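Local structure of cyclic GMP-AMP synthase-like receptor (Tribolium castaneum, 7LT2) at residues D20-G23 with N24-L28; L149-V152 with N153-C157. The protein senses double-stranded RNA and, in response, makes cyclic GMP-AMP from ATP and GTP as a nucleotidyltransferase of innate antiviral immunity. All coordinates share one frame; numbering follows the deposited sequence.

Interaction 1 of 2, residues D20-G23 with N24-L28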
loop_
_atom_site.group_PDB
_atom_site.type_symbol
_atom_site.label_atom_id
_atom_site.label_comp_id
_atom_site.label_asym_id
_atom_site.label_seq_id
_atom_site.Cartn_x
_atom_site.Cartn_y
_atom_site.Cartn_z
ATOM N N ASP A 20 -1.133 14.524 -13.760
ATOM C CA ASP A 20 0.037 14.582 -12.892
ATOM C C ASP A 20 0.276 13.263 -12.172
ATOM O O ASP A 20 1.432 12.900 -11.924
ATOM C CB ASP A 20 -0.107 15.718 -11.881
ATOM C CG ASP A 20 0.239 17.068 -12.471
ATOM O OD1 ASP A 20 1.125 17.121 -13.351
ATOM O OD2 ASP A 20 -0.374 18.072 -12.055
ATOM N N VAL A 21 -0.790 12.544 -11.806
ATOM C CA VAL A 21 -0.610 11.196 -11.269
ATOM C C VAL A 21 0.185 10.355 -12.253
ATOM O O VAL A 21 1.210 9.758 -11.909
ATOM C CB VAL A 21 -1.971 10.543 -10.961
ATOM C CG1 VAL A 21 -1.780 9.081 -10.577
ATOM C CG2 VAL A 21 -2.696 11.300 -9.854
ATOM N N ARG A 22 -0.261 10.343 -13.510
ATOM C CA ARG A 22 0.374 9.515 -14.529
ATOM C C ARG A 22 1.817 9.938 -14.772
ATOM O O ARG A 22 2.711 9.088 -14.862
ATOM C CB ARG A 22 -0.438 9.586 -15.822
ATOM C CG ARG A 22 0.201 8.839 -16.957
ATOM C CD ARG A 22 -0.590 9.016 -18.232
ATOM N NE ARG A 22 0.034 8.316 -19.344
ATOM C CZ ARG A 22 -0.391 8.399 -20.594
ATOM N NH1 ARG A 22 -1.417 9.160 -20.927
ATOM N NH2 ARG A 22 0.230 7.704 -21.537
ATOM N N GLY A 23 2.069 11.248 -14.858
ATOM C CA GLY A 23 3.417 11.710 -15.152
ATOM C C GLY A 23 4.393 11.426 -14.025
ATOM O O GLY A 23 5.523 10.994 -14.263
ATOM N N ASN A 24 3.972 11.657 -12.784
ATOM C CA ASN A 24 4.843 11.342 -11.657
ATOM C C ASN A 24 5.118 9.847 -11.577
ATOM O O ASN A 24 6.238 9.439 -11.252
ATOM C CB ASN A 24 4.235 11.867 -10.355
ATOM C CG ASN A 24 4.413 13.357 -10.213
ATOM O OD1 ASN A 24 5.540 13.838 -10.083
ATOM N ND2 ASN A 24 3.308 14.106 -10.263
ATOM N N LYS A 25 4.122 9.015 -11.903
ATOM C CA LYS A 25 4.353 7.573 -11.912
ATOM C C LYS A 25 5.385 7.185 -12.963
ATOM O O LYS A 25 6.259 6.357 -12.696
ATOM C CB LYS A 25 3.048 6.813 -12.142
ATOM C CG LYS A 25 2.119 6.792 -10.930
ATOM C CD LYS A 25 0.865 5.967 -11.202
ATOM C CE LYS A 25 -0.071 5.972 -10.000
ATOM N NZ LYS A 25 -1.397 5.376 -10.339
ATOM N N GLN A 26 5.303 7.761 -14.163
ATOM C CA GLN A 26 6.278 7.407 -15.196
ATOM C C GLN A 26 7.694 7.760 -14.757
ATOM O O GLN A 26 8.637 6.987 -14.977
ATOM C CB GLN A 26 5.939 8.106 -16.514
ATOM C CG GLN A 26 4.647 7.645 -17.173
ATOM C CD GLN A 26 4.580 8.018 -18.645
ATOM O OE1 GLN A 26 3.712 8.775 -19.071
ATOM N NE2 GLN A 26 5.507 7.487 -19.426
ATOM N N ILE A 27 7.862 8.930 -14.141
ATOM C CA ILE A 27 9.175 9.349 -13.664
ATOM C C ILE A 27 9.665 8.420 -12.562
ATOM O O ILE A 27 10.792 7.917 -12.605
ATOM C CB ILE A 27 9.122 10.802 -13.167
ATOM C CG1 ILE A 27 8.949 11.767 -14.341
ATOM C CG2 ILE A 27 10.360 11.116 -12.328
ATOM C CD1 ILE A 27 8.620 13.183 -13.900
ATOM N N LEU A 28 8.829 8.209 -11.543
ATOM C CA LEU A 28 9.228 7.401 -10.397
ATOM C C LEU A 28 9.539 5.967 -10.807
ATOM O O LEU A 28 10.506 5.372 -10.324
ATOM C CB LEU A 28 8.126 7.425 -9.338
ATOM C CG LEU A 28 7.939 8.757 -8.609
ATOM C CD1 LEU A 28 6.594 8.800 -7.899
ATOM C CD2 LEU A 28 9.077 8.983 -7.623
#

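Interaction 2 of 2, residues L149-V152 with N153-C157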
loop_
_atom_site.group_PDB
_atom_site.type_symbol
_atom_site.label_atom_id
_atom_site.label_comp_id
_atom_site.label_asym_id
_atom_site.label_seq_id
_atom_site.Cartn_x
_atom_site.Cartn_y
_atom_site.Cartn_z
ATOM N N LEU A 149 26.568 4.436 -6.995
ATOM C CA LEU A 149 25.953 5.477 -7.800
ATOM C C LEU A 149 26.732 6.776 -7.670
ATOM O O LEU A 149 27.430 6.999 -6.676
ATOM C CB LEU A 149 24.503 5.693 -7.364
ATOM C CG LEU A 149 23.588 4.469 -7.436
ATOM C CD1 LEU A 149 22.181 4.823 -6.973
ATOM C CD2 LEU A 149 23.565 3.891 -8.840
ATOM N N PRO A 150 26.647 7.656 -8.669
ATOM C CA PRO A 150 27.278 8.976 -8.542
ATOM C C PRO A 150 26.608 9.774 -7.435
ATOM O O PRO A 150 25.380 9.846 -7.364
ATOM C CB PRO A 150 27.046 9.623 -9.915
ATOM C CG PRO A 150 26.632 8.520 -10.822
ATOM C CD PRO A 150 25.972 7.487 -9.965
ATOM N N TRP A 151 27.419 10.367 -6.567
ATOM C CA TRP A 151 26.915 11.228 -5.509
ATOM C C TRP A 151 27.233 12.680 -5.829
ATOM O O TRP A 151 28.337 13.003 -6.278
ATOM C CB TRP A 151 27.508 10.866 -4.145
ATOM C CG TRP A 151 27.079 9.531 -3.595
ATOM C CD1 TRP A 151 26.339 8.576 -4.228
ATOM C CD2 TRP A 151 27.377 9.011 -2.292
ATOM N NE1 TRP A 151 26.160 7.489 -3.398
ATOM C CE2 TRP A 151 26.787 7.733 -2.206
ATOM C CE3 TRP A 151 28.088 9.501 -1.193
ATOM C CZ2 TRP A 151 26.886 6.940 -1.060
ATOM C CZ3 TRP A 151 28.188 8.712 -0.056
ATOM C CH2 TRP A 151 27.588 7.445 0.001
ATOM N N VAL A 152 26.253 13.549 -5.603
ATOM C CA VAL A 152 26.451 14.988 -5.640
ATOM C C VAL A 152 26.125 15.530 -4.256
ATOM O O VAL A 152 25.508 14.853 -3.430
ATOM C CB VAL A 152 25.588 15.675 -6.720
ATOM C CG1 VAL A 152 25.908 15.115 -8.093
ATOM C CG2 VAL A 152 24.108 15.511 -6.403
ATOM N N ASN A 153 26.562 16.759 -4.004
ATOM C CA ASN A 153 26.245 17.478 -2.762
ATOM C C ASN A 153 26.695 16.609 -1.589
ATOM O O ASN A 153 27.866 16.196 -1.556
ATOM C CB ASN A 153 24.766 17.855 -2.784
ATOM C CG ASN A 153 24.423 18.928 -1.771
ATOM O OD1 ASN A 153 24.721 18.799 -0.582
ATOM N ND2 ASN A 153 23.800 20.005 -2.240
ATOM N N ASN A 154 25.828 16.295 -0.629
ATOM C CA ASN A 154 26.188 15.474 0.527
ATOM C C ASN A 154 25.401 14.169 0.461
ATOM O O ASN A 154 24.237 14.116 0.870
ATOM C CB ASN A 154 25.914 16.214 1.833
ATOM C CG ASN A 154 26.355 15.423 3.048
ATOM O OD1 ASN A 154 27.448 14.861 3.069
ATOM N ND2 ASN A 154 25.496 15.361 4.060
ATOM N N ALA A 155 26.045 13.119 -0.050
ATOM C CA ALA A 155 25.464 11.777 -0.099
ATOM C C ALA A 155 24.114 11.778 -0.812
ATOM O O ALA A 155 23.167 11.113 -0.393
ATOM C CB ALA A 155 25.337 11.176 1.301
ATOM N N THR A 156 24.013 12.548 -1.884
ATOM C CA THR A 156 22.830 12.557 -2.732
ATOM C C THR A 156 23.174 11.846 -4.033
ATOM O O THR A 156 24.083 12.275 -4.750
ATOM C CB THR A 156 22.371 13.991 -3.002
ATOM O OG1 THR A 156 21.994 14.614 -1.766
ATOM C CG2 THR A 156 21.191 14.000 -3.957
ATOM N N CYS A 157 22.463 10.759 -4.329
ATOM C CA CYS A 157 22.696 10.028 -5.568
ATOM C C CYS A 157 22.101 10.785 -6.745
ATOM O O CYS A 157 21.042 11.408 -6.626
ATOM C CB CYS A 157 22.071 8.637 -5.515
ATOM S SG CYS A 157 22.607 7.644 -4.150
#

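Interaction 1 of 2, residues D20-G23 with N24-L28
Asn24 grips the carbonyl oxygen of Asp20 twice, through its backbone and its side chain. The amide bond from Asn24 N to Asp20 O is 3.0 Å long and nearly straight. Asn24 ND2 reaches Asp20 O at 2.8 Å from the opposite face of the carbonyl plane, well above that plane, and at 134° this second bond is bent. The first torsion of Asn24 makes this possible: with CG beside the backbone N (chi1 -77°), ND2 is turned back toward the preceding turn and Asp20 O. ND2 also bonds to Leu385 O, which fixes the amide between the helix and the C-terminal segment; Asp20 OD1 bonds to Ala387 N nearby.

Lys25 N donates to Val21 O at 3.0 Å. Its extended side chain runs alongside Val21, the two pointing the same way, with Lys25 CE 3.6 Å from Val21 CG1. The ammonium end has cation-pi partners in Phe59 and Tyr60.

Gln26 N binds Arg22 O, and the two side chains lie side by side, pointing the same way. Their guanidinium and amide planes are 19° apart, yet Gln26 OE1 stays 3.7 Å from Arg22 NE, approaching obliquely, a loose polar contact.

Ile27 N closes the next turn onto Gly23 O at 3.1 Å, and Ile27 CG1 lies 3.5 Å from the same oxygen. Ile27 and Leu28 both pack on strand 188-200. Four successive i+4 to i backbone bonds mark about two turns of regular alpha-helix, here in the long helix 18-42 of the cGAS-like nucleotidyltransferase fold.

Interaction 2 of 2, residues L149-V152 with N153-C157
A short beta hairpin joins strand 151-152 to strand 156-161, with Asn153, Asn154 and Ala155 forming the three-residue turn. Val152 and Thr156 are its hydrogen-bonded antiparallel pair. Val152 N donates to Thr156 O at 2.7 Å, and the return bond from Thr156 N to Val152 O is longer, 3.2 Å, and more bent, 146° against 162°. Asn153 and Ala155 both have positive phi within the turn.

Trp151 and Cys157 form the adjoining non-hydrogen-bonded pair, their side chains on one face of the sheet. The first torsion of Trp151 puts CG beside the backbone N. Cys157 SG approaches the five-membered ring of the indole obliquely, 4.3 Å from the centroid, in a sulfur-aromatic contact. Toward the six-membered ring, Ala155 CA stands 3.5 Å above the indole plane, offset to the rim and closest to Trp151 CE3. Leu149 CD1 touches the same sulfur, Cys157 SG, at 4.0 Å. On the other face of the sheet Val152 CG2 and Thr156 CG2 meet at 4.1 Å.

Trp151 NE1 donates to Leu146 O of helix 131-147, tying the indole to that helix. Strand 164-171 pairs with strand 156-161, next in the sheet: its Trp170 meets the Trp151 ring with planes about 50° apart, and its Asn169 bonds Thr156 OG1. Leu149 reaches Phe35 and Gln38 of helix 18-42.

In the fold
After the short helix 5-13 the chain enters helix 18-42, where interaction 1 closes consecutive helical turns. Much later, beyond helix 131-147, interaction 2 closes a hairpin turn at residues 149-157. The two lie in series: neither nests within nor crosses the other. Their centres are 23 Å apart and their nearest atoms about 12 Å, without touching. Helix 18-42 nevertheless connects their surroundings, since the 20-28 region packs on strands 177-183 and 188-200 while the later part of the helix reaches the segment 149-152. The hairpin belongs to the same mixed sheet, joined through strands 156-161 and 164-171 to strand 177-183, so helix and sheet link the two sites.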